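Local coordinates for protein beta-glucosidase (Chaetomella raphigera, PDB 6JXG) that probably hydrolyses terminal, non-reducing beta-D-glucosyl residues to release beta-D-glucose, as a secreted family 3 glycoside hydrolase acting in cellulose degradation, at residues 237-242 with 261-266; 231-236 with 250-255; 211-216 with 243-248; 26-31 with 283-288. All coordinates share one frame; numbering follows the deposited sequence.

Contact 1. Residues 237-242 with 261-266; sequences HTTIGS and YLWGSN. With NAG (2-acetamido-2-deoxy-beta-D-glucopyranose), chain C.
The indole of W263 meets the start of helix 239-245 with its edge: T239 O lies near the ring plane, while S242 OG approaches obliquely. V29 and M284 also pack against this indole. All of this belongs to the TIM-barrel-like N-terminal domain of a family 3 glycoside hydrolase, where the helix begins with T238 as its N-cap. The cap bond from G241 N to T238 OG1 is weak, and the hydroxyl also pairs with E211. At the ring edge, W263 NE1 donates to T239 O over 3.0 Å, the acceptor lying 6° out of the ring plane and the donor on a lone pair of the carbonyl, a bond that fixes how the indole is turned. S242 OG stands 3.2 Å from W263 NE1 and bonds to Q236 OE1.

T239 answers with its own side chain. Its chi1 of -62° sets OG1 beside the backbone N, from where it donates to L262 O at 2.5 Å, in the carbonyl plane, while CG2 touches the same oxygen and N266 O. L262 CD1 lies 3.6 Å from H237 O in the loop before the helix, and L262 CD2 3.8 Å from T239 OG1 at its start.

The second flat group is the amide of N266. Its ND2 donates nearly straight (171°) to Y261 O at 2.9 Å, with the acceptor close to the amide plane, which helps fix the rotation of the amide. On its other atom, N266 OD1 accepts from O6 of the N-acetylglucosamine carried by N273, at 3.0 Å.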
loop_
_atom_site.group_PDB
_atom_site.type_symbol
_atom_site.label_atom_id
_atom_site.label_comp_id
_atom_site.label_asym_id
_atom_site.label_seq_id
_atom_site.Cartn_x
_atom_site.Cartn_y
_atom_site.Cartn_z
ATOM N N HIS A 237 23.241 -11.604 -4.760
ATOM C CA HIS A 237 24.163 -12.486 -4.047
ATOM C C HIS A 237 25.284 -12.994 -4.898
ATOM O O HIS A 237 26.354 -13.262 -4.358
ATOM C CB HIS A 237 23.437 -13.721 -3.451
ATOM C CG HIS A 237 22.494 -13.318 -2.391
ATOM N ND1 HIS A 237 22.861 -13.243 -1.074
ATOM C CD2 HIS A 237 21.281 -12.725 -2.482
ATOM C CE1 HIS A 237 21.872 -12.714 -0.371
ATOM N NE2 HIS A 237 20.910 -12.376 -1.210
ATOM N N THR A 238 25.038 -13.245 -6.173
ATOM C CA THR A 238 26.084 -13.749 -7.072
ATOM C C THR A 238 26.109 -13.010 -8.392
ATOM O O THR A 238 25.103 -12.456 -8.817
ATOM C CB THR A 238 25.864 -15.263 -7.375
ATOM O OG1 THR A 238 24.793 -15.471 -8.299
ATOM C CG2 THR A 238 25.561 -16.019 -6.091
ATOM N N THR A 239 27.242 -13.048 -9.069
ATOM C CA THR A 239 27.330 -12.496 -10.412
ATOM C C THR A 239 26.420 -13.276 -11.411
ATOM O O THR A 239 25.548 -12.722 -12.128
ATOM C CB THR A 239 28.796 -12.548 -10.909
ATOM O OG1 THR A 239 29.608 -11.764 -10.075
ATOM C CG2 THR A 239 28.907 -12.055 -12.369
ATOM N N ILE A 240 26.685 -14.569 -11.514
ATOM C CA ILE A 240 26.112 -15.403 -12.564
ATOM C C ILE A 240 24.640 -15.728 -12.224
ATOM O O ILE A 240 23.798 -15.676 -13.091
ATOM C CB ILE A 240 26.902 -16.761 -12.697
ATOM C CG1 ILE A 240 28.317 -16.496 -13.173
ATOM C CG2 ILE A 240 26.171 -17.737 -13.611
ATOM C CD1 ILE A 240 29.283 -17.647 -12.850
ATOM N N GLY A 241 24.375 -16.056 -10.952
ATOM C CA GLY A 241 23.015 -16.430 -10.525
ATOM C C GLY A 241 21.995 -15.392 -10.846
ATOM O O GLY A 241 20.962 -15.700 -11.456
ATOM N N SER A 242 22.291 -14.153 -10.445
ATOM C CA SER A 242 21.366 -13.076 -10.640
ATOM C C SER A 242 21.127 -12.772 -12.128
ATOM O O SER A 242 19.986 -12.594 -12.545
ATOM C CB SER A 242 21.824 -11.819 -9.886
ATOM O OG SER A 242 23.126 -11.399 -10.257
ATOM N N TYR A 261 31.706 -4.927 -6.536
ATOM C CA TYR A 261 30.611 -4.963 -7.521
ATOM C C TYR A 261 30.504 -6.361 -8.172
ATOM O O TYR A 261 31.431 -6.810 -8.890
ATOM C CB TYR A 261 30.816 -3.884 -8.612
ATOM C CG TYR A 261 30.840 -2.502 -8.077
ATOM C CD1 TYR A 261 29.719 -1.690 -8.097
ATOM C CD2 TYR A 261 32.006 -2.002 -7.490
ATOM C CE1 TYR A 261 29.766 -0.413 -7.571
ATOM C CE2 TYR A 261 32.061 -0.746 -6.929
ATOM C CZ TYR A 261 30.964 0.076 -7.001
ATOM O OH TYR A 261 31.082 1.334 -6.456
ATOM N N LEU A 262 29.435 -7.059 -7.850
ATOM C CA LEU A 262 29.221 -8.419 -8.420
ATOM C C LEU A 262 28.981 -8.370 -9.894
ATOM O O LEU A 262 29.234 -9.330 -10.604
ATOM C CB LEU A 262 28.044 -9.144 -7.719
ATOM C CG LEU A 262 28.412 -9.625 -6.316
ATOM C CD1 LEU A 262 27.233 -9.950 -5.432
ATOM C CD2 LEU A 262 29.302 -10.861 -6.427
ATOM N N TRP A 263 28.516 -7.222 -10.377
ATOM C CA TRP A 263 28.373 -6.998 -11.838
ATOM C C TRP A 263 29.527 -6.047 -12.312
ATOM O O TRP A 263 30.676 -6.372 -12.036
ATOM C CB TRP A 263 26.972 -6.556 -12.196
ATOM C CG TRP A 263 25.982 -7.674 -12.293
ATOM C CD1 TRP A 263 26.183 -9.031 -12.045
ATOM C CD2 TRP A 263 24.585 -7.550 -12.625
ATOM N NE1 TRP A 263 25.016 -9.744 -12.271
ATOM C CE2 TRP A 263 24.017 -8.847 -12.584
ATOM C CE3 TRP A 263 23.772 -6.480 -12.908
ATOM C CZ2 TRP A 263 22.684 -9.077 -12.876
ATOM C CZ3 TRP A 263 22.431 -6.701 -13.193
ATOM C CH2 TRP A 263 21.905 -7.992 -13.243
ATOM N N GLY A 264 29.285 -4.932 -12.987
ATOM C CA GLY A 264 30.408 -4.152 -13.470
ATOM C C GLY A 264 31.334 -5.046 -14.343
ATOM O O GLY A 264 30.839 -5.924 -15.117
ATOM N N SER A 265 32.648 -4.906 -14.133
ATOM C CA SER A 265 33.650 -5.734 -14.814
ATOM C C SER A 265 33.470 -7.187 -14.499
ATOM O O SER A 265 33.859 -7.985 -15.294
ATOM C CB SER A 265 35.070 -5.483 -14.331
ATOM O OG SER A 265 35.411 -4.180 -14.472
ATOM N N ASN A 266 33.036 -7.528 -13.298
ATOM C CA ASN A 266 32.712 -8.913 -13.020
ATOM C C ASN A 266 31.667 -9.548 -13.936
ATOM O O ASN A 266 31.838 -10.672 -14.328
ATOM C CB ASN A 266 32.257 -9.096 -11.590
ATOM C CG ASN A 266 33.378 -9.486 -10.677
ATOM O OD1 ASN A 266 34.231 -10.273 -11.044
ATOM N ND2 ASN A 266 33.405 -8.915 -9.495
HETATM C C1 NAG C . 33.427 -16.420 -14.643
HETATM C C2 NAG C . 34.081 -17.410 -13.637
HETATM C C3 NAG C . 33.483 -17.221 -12.264
HETATM C C4 NAG C . 33.415 -15.753 -11.876
HETATM C C5 NAG C . 32.774 -14.886 -12.984
HETATM C C6 NAG C . 32.760 -13.354 -12.683
HETATM C C7 NAG C . 34.812 -19.484 -14.674
HETATM C C8 NAG C . 34.499 -20.939 -14.985
HETATM N N2 NAG C . 33.898 -18.817 -13.966
HETATM O O3 NAG C . 34.202 -17.958 -11.271
HETATM O O4 NAG C . 32.694 -15.757 -10.658
HETATM O O5 NAG C . 33.491 -15.071 -14.194
HETATM O O6 NAG C . 34.052 -12.967 -12.312
HETATM O O7 NAG C . 35.826 -18.908 -15.100
#

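Contact 2. Residues 231-236 with 250-255; sequences SDWAAQ and AMPGDN
With chi1 at 68°, S231 holds OG between its backbone N and carbonyl carbon, where it accepts from M251 N at 2.9 Å. M251 in turn sets CG beside its own backbone N (chi1 -77°) and then bends, which carries the chain alongside the indole of W233. One face of that ring takes M251 CB, a CH-pi contact 3.4 Å from the centroid of the six-membered ring and only 10° off its normal; the sulfur follows obliquely, a Met-aromatic contact. P252 CD sits over the five-membered ring on the same face, 3.6 Å from W233 CD1; the peptide bond before this proline is cis.

These two loops follow strand 228-231 and helix 239-245 in the barrel domain, and the first carries the S-D-W sequence at the C-terminal end of that strand, the end at which TIM barrels place their active sites. Here a type II turn runs from D232 to A235. D232 O is gripped from opposite faces of its plane by S231 OG and A235 N. A234 N donates to M251 O at 3.0 Å, in the carbonyl plane.

W233 NE1 bonds outside to V40 O, and the ring of W34 stands roughly perpendicular to the indole. Q236 runs out extended; its OE1 bonds to S242 OG, while NE2 touches A250 CB at 3.4 Å and reaches G253 O through water 1, the water being 2.9 Å from Q236 NE2.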
loop_
_atom_site.group_PDB
_atom_site.type_symbol
_atom_site.label_atom_id
_atom_site.label_comp_id
_atom_site.label_asym_id
_atom_site.label_seq_id
_atom_site.Cartn_x
_atom_site.Cartn_y
_atom_site.Cartn_z
ATOM N N SER A 231 17.179 -4.893 -8.134
ATOM C CA SER A 231 17.304 -5.528 -6.837
ATOM C C SER A 231 16.891 -4.656 -5.722
ATOM O O SER A 231 17.111 -3.439 -5.731
ATOM C CB SER A 231 18.721 -6.046 -6.595
ATOM O OG SER A 231 19.620 -4.971 -6.475
ATOM N N ASP A 232 16.392 -5.287 -4.648
ATOM C CA ASP A 232 16.380 -4.557 -3.414
ATOM C C ASP A 232 17.851 -4.323 -3.055
ATOM O O ASP A 232 18.762 -4.916 -3.666
ATOM C CB ASP A 232 15.549 -5.285 -2.339
ATOM C CG ASP A 232 14.976 -4.354 -1.274
ATOM O OD1 ASP A 232 15.540 -3.267 -1.059
ATOM O OD2 ASP A 232 13.976 -4.743 -0.598
ATOM N N TRP A 233 18.086 -3.429 -2.084
ATOM C CA TRP A 233 19.387 -2.861 -1.899
ATOM C C TRP A 233 20.305 -3.894 -1.266
ATOM O O TRP A 233 20.163 -4.291 -0.120
ATOM C CB TRP A 233 19.352 -1.545 -1.170
ATOM C CG TRP A 233 19.366 -0.320 -2.051
ATOM C CD1 TRP A 233 20.091 0.791 -1.814
ATOM C CD2 TRP A 233 18.574 -0.029 -3.239
ATOM N NE1 TRP A 233 19.865 1.739 -2.776
ATOM C CE2 TRP A 233 18.932 1.272 -3.662
ATOM C CE3 TRP A 233 17.593 -0.723 -3.965
ATOM C CZ2 TRP A 233 18.374 1.881 -4.787
ATOM C CZ3 TRP A 233 17.037 -0.127 -5.075
ATOM C CH2 TRP A 233 17.425 1.185 -5.481
ATOM N N ALA A 234 21.294 -4.275 -2.080
ATOM C CA ALA A 234 22.252 -5.345 -1.775
ATOM C C ALA A 234 21.555 -6.711 -1.637
ATOM O O ALA A 234 21.977 -7.547 -0.818
ATOM C CB ALA A 234 23.097 -5.022 -0.545
ATOM N N ALA A 235 20.486 -6.928 -2.409
ATOM C CA ALA A 235 19.749 -8.215 -2.381
ATOM C C ALA A 235 20.334 -9.147 -3.456
ATOM O O ALA A 235 19.932 -10.305 -3.576
ATOM C CB ALA A 235 18.232 -8.025 -2.563
ATOM N N GLN A 236 21.331 -8.664 -4.235
ATOM C CA GLN A 236 22.005 -9.518 -5.227
ATOM C C GLN A 236 23.075 -10.328 -4.441
ATOM O O GLN A 236 23.743 -9.763 -3.579
ATOM C CB GLN A 236 22.716 -8.700 -6.311
ATOM C CG GLN A 236 23.576 -9.463 -7.288
ATOM C CD GLN A 236 24.280 -8.549 -8.289
ATOM O OE1 GLN A 236 24.242 -8.778 -9.509
ATOM N NE2 GLN A 236 24.913 -7.527 -7.779
ATOM N N ALA A 250 21.380 -3.972 -10.703
ATOM C CA ALA A 250 21.885 -4.274 -9.377
ATOM C C ALA A 250 22.059 -3.013 -8.573
ATOM O O ALA A 250 22.912 -2.202 -8.913
ATOM C CB ALA A 250 23.212 -5.029 -9.443
ATOM N N MET A 251 21.266 -2.855 -7.528
ATOM C CA MET A 251 21.364 -1.676 -6.693
ATOM C C MET A 251 21.744 -2.050 -5.252
ATOM O O MET A 251 21.214 -3.007 -4.755
ATOM C CB MET A 251 19.994 -0.977 -6.665
ATOM C CG MET A 251 19.711 -0.188 -7.922
ATOM S SD MET A 251 20.807 1.270 -7.969
ATOM C CE MET A 251 21.110 1.332 -9.725
ATOM N N PRO A 252 22.493 -1.192 -4.510
ATOM C CA PRO A 252 23.061 0.072 -5.066
ATOM C C PRO A 252 24.270 -0.119 -5.950
ATOM O O PRO A 252 24.868 0.902 -6.420
ATOM C CB PRO A 252 23.444 0.863 -3.820
ATOM C CG PRO A 252 23.706 -0.177 -2.766
ATOM C CD PRO A 252 22.740 -1.318 -3.051
ATOM N N GLY A 253 24.640 -1.413 -6.195
ATOM C CA GLY A 253 25.774 -1.816 -7.053
ATOM C C GLY A 253 26.855 -2.561 -6.265
ATOM O O GLY A 253 27.423 -3.579 -6.747
ATOM N N ASP A 254 27.164 -2.048 -5.070
ATOM C CA ASP A 254 28.040 -2.707 -4.142
ATOM C C ASP A 254 27.264 -3.141 -2.893
ATOM O O ASP A 254 26.003 -2.936 -2.769
ATOM C CB ASP A 254 29.255 -1.837 -3.776
ATOM C CG ASP A 254 28.887 -0.547 -3.063
ATOM O OD1 ASP A 254 29.864 0.158 -2.760
ATOM O OD2 ASP A 254 27.677 -0.257 -2.784
ATOM N N ASN A 255 27.966 -3.731 -1.932
ATOM C CA ASN A 255 27.262 -4.167 -0.734
ATOM C C ASN A 255 27.227 -3.039 0.288
ATOM O O ASN A 255 28.085 -2.997 1.178
ATOM C CB ASN A 255 27.876 -5.432 -0.154
ATOM C CG ASN A 255 27.216 -5.861 1.157
ATOM O OD1 ASN A 255 27.861 -6.449 2.025
ATOM N ND2 ASN A 255 25.980 -5.458 1.371
HETATM O O HOH W 1 26.783 -5.412 -8.613
HETATM O O HOH W 2 22.166 -5.883 -4.977
HETATM O O HOH W 3 25.530 -6.204 -5.417
#

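Contact 3. Residues 211-216 with 243-248; sequences ENNFLT and ANAGLD
A245, in the last turn of helix 239-245, loses more surface to the other segment than any other residue here. Its methyl faces the backbone that leads into helix 214-222, with A245 CB 3.5 Å from E211 C and 3.6 Å from N212 C. N213, whose CA is the nearest to that of A245, adds OD1 at 3.3 Å from A245 CA, and N212 OD1 makes a capping bond, accepting from F214 N at 2.9 Å, in the turn that leads into helix 214-222.

From the first turn of helix 214-222, L215 lays CB 3.5 Å from A245 O and points CD1 at the backbone around G246 and L247. T216 bonds across: with chi1 of -69° putting OG1 beside its backbone N, the hydroxyl donates to A245 O at 2.9 Å from well above the carbonyl plane, not on a lone pair. G246 closes helix 239-245 in a Schellman motif with positive phi, and its CA passes 3.5 Å from T216 OG1.

The joint lies beside the barrel sheet: L215 and L247 both rest on V229 of strand 228-231, D248 forms salt bridges with K220 of helix 214-222 and R280 of helix 278-294, and that last helix also packs M284 against A243.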
loop_
_atom_site.group_PDB
_atom_site.type_symbol
_atom_site.label_atom_id
_atom_site.label_comp_id
_atom_site.label_asym_id
_atom_site.label_seq_id
_atom_site.Cartn_x
_atom_site.Cartn_y
_atom_site.Cartn_z
ATOM N N GLU A 211 17.956 -14.020 -7.207
ATOM C CA GLU A 211 18.737 -15.132 -7.787
ATOM C C GLU A 211 17.877 -16.226 -8.306
ATOM O O GLU A 211 18.333 -17.270 -8.694
ATOM C CB GLU A 211 19.575 -15.710 -6.700
ATOM C CG GLU A 211 20.514 -14.755 -5.998
ATOM C CD GLU A 211 21.825 -14.445 -6.751
ATOM O OE1 GLU A 211 22.434 -15.350 -7.424
ATOM O OE2 GLU A 211 22.279 -13.280 -6.691
ATOM N N ASN A 212 16.572 -15.991 -8.322
ATOM C CA ASN A 212 15.562 -17.013 -8.583
ATOM C C ASN A 212 15.025 -16.867 -9.967
ATOM O O ASN A 212 14.477 -15.815 -10.350
ATOM C CB ASN A 212 14.387 -16.846 -7.555
ATOM C CG ASN A 212 13.467 -18.022 -7.534
ATOM O OD1 ASN A 212 12.974 -18.498 -8.608
ATOM N ND2 ASN A 212 13.276 -18.575 -6.351
ATOM N N ASN A 213 15.069 -17.970 -10.728
ATOM C CA ASN A 213 14.648 -17.926 -12.101
ATOM C C ASN A 213 13.184 -17.539 -12.282
ATOM O O ASN A 213 12.792 -17.311 -13.390
ATOM C CB ASN A 213 14.857 -19.286 -12.810
ATOM C CG ASN A 213 16.331 -19.599 -13.066
ATOM O OD1 ASN A 213 17.244 -18.830 -12.815
ATOM N ND2 ASN A 213 16.557 -20.780 -13.545
ATOM N N PHE A 214 12.379 -17.503 -11.224
ATOM C CA PHE A 214 11.010 -16.972 -11.349
ATOM C C PHE A 214 10.849 -15.549 -11.838
ATOM O O PHE A 214 9.777 -15.147 -12.299
ATOM C CB PHE A 214 10.169 -17.300 -10.140
ATOM C CG PHE A 214 10.304 -16.418 -8.928
ATOM C CD1 PHE A 214 9.309 -16.525 -7.954
ATOM C CD2 PHE A 214 11.376 -15.587 -8.689
ATOM C CE1 PHE A 214 9.404 -15.818 -6.740
ATOM C CE2 PHE A 214 11.464 -14.872 -7.491
ATOM C CZ PHE A 214 10.475 -14.960 -6.520
ATOM N N LEU A 215 11.923 -14.786 -11.759
ATOM C CA LEU A 215 11.933 -13.470 -12.406
ATOM C C LEU A 215 11.728 -13.623 -13.879
ATOM O O LEU A 215 10.992 -12.801 -14.513
ATOM C CB LEU A 215 13.232 -12.757 -12.126
ATOM C CG LEU A 215 13.672 -12.490 -10.703
ATOM C CD1 LEU A 215 14.986 -11.661 -10.639
ATOM C CD2 LEU A 215 12.569 -11.817 -9.913
ATOM N N THR A 216 12.309 -14.675 -14.463
ATOM C CA THR A 216 12.129 -14.912 -15.878
ATOM C C THR A 216 10.836 -15.681 -16.175
ATOM O O THR A 216 10.108 -15.329 -17.094
ATOM C CB THR A 216 13.343 -15.668 -16.380
ATOM O OG1 THR A 216 14.440 -14.767 -16.323
ATOM C CG2 THR A 216 13.190 -16.216 -17.828
ATOM N N ALA A 243 22.197 -12.591 -12.908
ATOM C CA ALA A 243 22.052 -12.360 -14.333
ATOM C C ALA A 243 21.156 -13.410 -14.981
ATOM O O ALA A 243 20.232 -13.086 -15.754
ATOM C CB ALA A 243 23.429 -12.327 -15.020
ATOM N N ASN A 244 21.489 -14.657 -14.729
ATOM C CA ASN A 244 20.810 -15.795 -15.414
ATOM C C ASN A 244 19.390 -16.003 -14.951
ATOM O O ASN A 244 18.541 -16.473 -15.725
ATOM C CB ASN A 244 21.644 -17.040 -15.324
ATOM C CG ASN A 244 22.857 -16.959 -16.213
ATOM O OD1 ASN A 244 22.992 -16.047 -17.060
ATOM N ND2 ASN A 244 23.769 -17.890 -16.004
ATOM N N ALA A 245 19.099 -15.511 -13.755
ATOM C CA ALA A 245 17.734 -15.582 -13.203
ATOM C C ALA A 245 16.815 -14.567 -13.773
ATOM O O ALA A 245 15.608 -14.729 -13.703
ATOM C CB ALA A 245 17.803 -15.354 -11.698
ATOM N N GLY A 246 17.378 -13.487 -14.293
ATOM C CA GLY A 246 16.636 -12.431 -14.924
ATOM C C GLY A 246 16.653 -11.064 -14.237
ATOM O O GLY A 246 15.815 -10.234 -14.527
ATOM N N LEU A 247 17.582 -10.838 -13.332
ATOM C CA LEU A 247 17.779 -9.537 -12.752
ATOM C C LEU A 247 18.280 -8.615 -13.891
ATOM O O LEU A 247 19.006 -9.078 -14.768
ATOM C CB LEU A 247 18.753 -9.532 -11.622
ATOM C CG LEU A 247 19.056 -8.260 -10.848
ATOM C CD1 LEU A 247 17.786 -7.820 -10.124
ATOM C CD2 LEU A 247 20.190 -8.440 -9.846
ATOM N N ASP A 248 17.877 -7.337 -13.862
ATOM C CA ASP A 248 18.340 -6.351 -14.872
ATOM C C ASP A 248 19.183 -5.235 -14.325
ATOM O O ASP A 248 20.057 -4.713 -15.050
ATOM C CB ASP A 248 17.176 -5.767 -15.623
ATOM C CG ASP A 248 16.329 -6.851 -16.301
ATOM O OD1 ASP A 248 16.930 -7.662 -17.073
ATOM O OD2 ASP A 248 15.091 -6.894 -16.070
#

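Contact 4. Residues 26-31 with 283-288; sequences ASIVTG and DMVTRI
The last turn of helix 22-29 sits against the middle of helix 278-294, with the CA atoms of I28 and V285 nearest, 6.7 Å apart. No polar bond crosses; the contact is made by aliphatic side chains and one thioether.

V29 does most of the reaching. Its chi1 of 113° departs from a staggered value and brings CG2 forward over the other helix, where it lies 3.5 Å from M284 CB, 3.6 Å from M284 SD and 3.7 Å from I288 CD1. The V29 and M284 side chains cross at about a right angle, and the extended methionine also passes its sulfur by V29 CG1. I28 works beside it through both branches: its tip CD1 meets V285 CG1 at 3.9 Å, again nearly at a right angle, while its CG2 slides past I288 CG2 at 4.0 Å, the two chains running in opposite directions. I288 CD1 additionally touches the backbone at I28 O, 3.8 Å away.

Around this buried patch, L17 of helix 7-17 packs on V285, L267 of helix 265-272 touches both V29 and M284, and I288 rests on F228 of strand 228-231, so the hydrophobic layer runs between the outer helices and the barrel sheet.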
loop_
_atom_site.group_PDB
_atom_site.type_symbol
_atom_site.label_atom_id
_atom_site.label_comp_id
_atom_site.label_asym_id
_atom_site.label_seq_id
_atom_site.Cartn_x
_atom_site.Cartn_y
_atom_site.Cartn_z
ATOM N N ALA A 26 27.410 -2.540 -19.271
ATOM C CA ALA A 26 27.664 -2.853 -17.864
ATOM C C ALA A 26 27.343 -1.690 -16.942
ATOM O O ALA A 26 26.822 -1.874 -15.857
ATOM C CB ALA A 26 29.093 -3.370 -17.661
ATOM N N SER A 27 27.585 -0.475 -17.369
ATOM C CA SER A 27 27.399 0.680 -16.483
ATOM C C SER A 27 25.903 1.011 -16.351
ATOM O O SER A 27 25.539 1.647 -15.363
ATOM C CB SER A 27 28.207 1.920 -16.972
ATOM O OG SER A 27 27.625 2.441 -18.179
ATOM N N ILE A 28 25.083 0.558 -17.316
ATOM C CA ILE A 28 23.655 0.748 -17.280
ATOM C C ILE A 28 22.953 -0.233 -16.303
ATOM O O ILE A 28 21.949 0.102 -15.705
ATOM C CB ILE A 28 23.034 0.633 -18.679
ATOM C CG1 ILE A 28 23.437 1.841 -19.517
ATOM C CG2 ILE A 28 21.511 0.690 -18.684
ATOM C CD1 ILE A 28 23.102 1.741 -21.020
ATOM N N VAL A 29 23.586 -1.378 -16.046
ATOM C CA VAL A 29 22.972 -2.415 -15.276
ATOM C C VAL A 29 23.553 -2.480 -13.857
ATOM O O VAL A 29 23.039 -3.199 -12.972
ATOM C CB VAL A 29 23.265 -3.642 -16.188
ATOM C CG1 VAL A 29 24.196 -4.625 -15.635
ATOM C CG2 VAL A 29 22.209 -3.942 -17.267
ATOM N N THR A 30 24.604 -1.722 -13.592
ATOM C CA THR A 30 25.344 -1.837 -12.361
ATOM C C THR A 30 25.339 -0.509 -11.657
ATOM O O THR A 30 25.831 0.483 -12.150
ATOM C CB THR A 30 26.815 -2.252 -12.578
ATOM O OG1 THR A 30 26.881 -3.334 -13.492
ATOM C CG2 THR A 30 27.511 -2.590 -11.248
ATOM N N GLY A 31 24.709 -0.502 -10.477
ATOM C CA GLY A 31 24.675 0.676 -9.660
ATOM C C GLY A 31 26.073 1.207 -9.396
ATOM O O GLY A 31 27.037 0.422 -9.273
ATOM N N ASP A 283 19.673 -8.062 -23.175
ATOM C CA ASP A 283 18.268 -8.088 -22.811
ATOM C C ASP A 283 18.038 -7.138 -21.630
ATOM O O ASP A 283 17.104 -6.374 -21.630
ATOM C CB ASP A 283 17.827 -9.495 -22.454
ATOM C CG ASP A 283 16.369 -9.563 -22.123
ATOM O OD1 ASP A 283 15.558 -9.469 -23.051
ATOM O OD2 ASP A 283 16.040 -9.642 -20.947
ATOM N N MET A 284 18.949 -7.125 -20.679
ATOM C CA MET A 284 18.849 -6.244 -19.499
ATOM C C MET A 284 18.789 -4.789 -19.908
ATOM O O MET A 284 17.937 -4.037 -19.489
ATOM C CB MET A 284 20.075 -6.405 -18.618
ATOM C CG MET A 284 20.251 -7.676 -17.863
ATOM S SD MET A 284 21.894 -7.551 -17.039
ATOM C CE MET A 284 22.231 -9.152 -16.445
ATOM N N VAL A 285 19.715 -4.383 -20.760
ATOM C CA VAL A 285 19.777 -3.018 -21.265
ATOM C C VAL A 285 18.624 -2.625 -22.108
ATOM O O VAL A 285 18.131 -1.495 -21.994
ATOM C CB VAL A 285 21.106 -2.784 -22.010
ATOM C CG1 VAL A 285 21.165 -1.335 -22.495
ATOM C CG2 VAL A 285 22.251 -2.999 -21.037
ATOM N N THR A 286 18.170 -3.533 -22.990
ATOM C CA THR A 286 17.032 -3.272 -23.791
ATOM C C THR A 286 15.810 -2.944 -22.917
ATOM O O THR A 286 15.093 -2.011 -23.207
ATOM C CB THR A 286 16.684 -4.437 -24.734
ATOM O OG1 THR A 286 17.812 -4.779 -25.574
ATOM C CG2 THR A 286 15.535 -4.077 -25.593
ATOM N N ARG A 287 15.659 -3.690 -21.834
ATOM C CA ARG A 287 14.526 -3.521 -20.939
ATOM C C ARG A 287 14.582 -2.160 -20.190
ATOM O O ARG A 287 13.592 -1.427 -20.115
ATOM C CB ARG A 287 14.468 -4.664 -19.957
ATOM C CG ARG A 287 14.013 -6.007 -20.556
ATOM C CD ARG A 287 14.163 -7.167 -19.597
ATOM N NE ARG A 287 13.548 -8.368 -20.139
ATOM C CZ ARG A 287 12.237 -8.622 -20.226
ATOM N NH1 ARG A 287 11.350 -7.807 -19.701
ATOM N NH2 ARG A 287 11.844 -9.751 -20.822
ATOM N N ILE A 288 15.735 -1.848 -19.609
ATOM C CA ILE A 288 15.968 -0.603 -18.867
ATOM C C ILE A 288 15.700 0.620 -19.764
ATOM O O ILE A 288 14.927 1.521 -19.407
ATOM C CB ILE A 288 17.415 -0.527 -18.331
ATOM C CG1 ILE A 288 17.660 -1.671 -17.347
ATOM C CG2 ILE A 288 17.661 0.819 -17.627
ATOM C CD1 ILE A 288 19.088 -2.045 -17.062
#

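Overall arrangement
The four contacts form one compact cluster in the barrel domain, their centres 10 to 14 Å apart. Contacts 1, 2 and 3 interleave along the chain: 211-216, 231-236, 237-242, 243-248, 250-255 and 261-266 follow in turn, and contact 4 closes the long loop around them by bringing 26-31 to 283-288. Helix 239-245 is shared, with contact 1 at its start and contact 3 at its end, while contact 2 joins the loop after strand 228-231 to the loop that follows the helix. Backbone bonds from A250 to V29 and G31 tie contact 2 to contact 4. The chain's N-terminal region is thus joined to the helices and loops that follow strand 228-231.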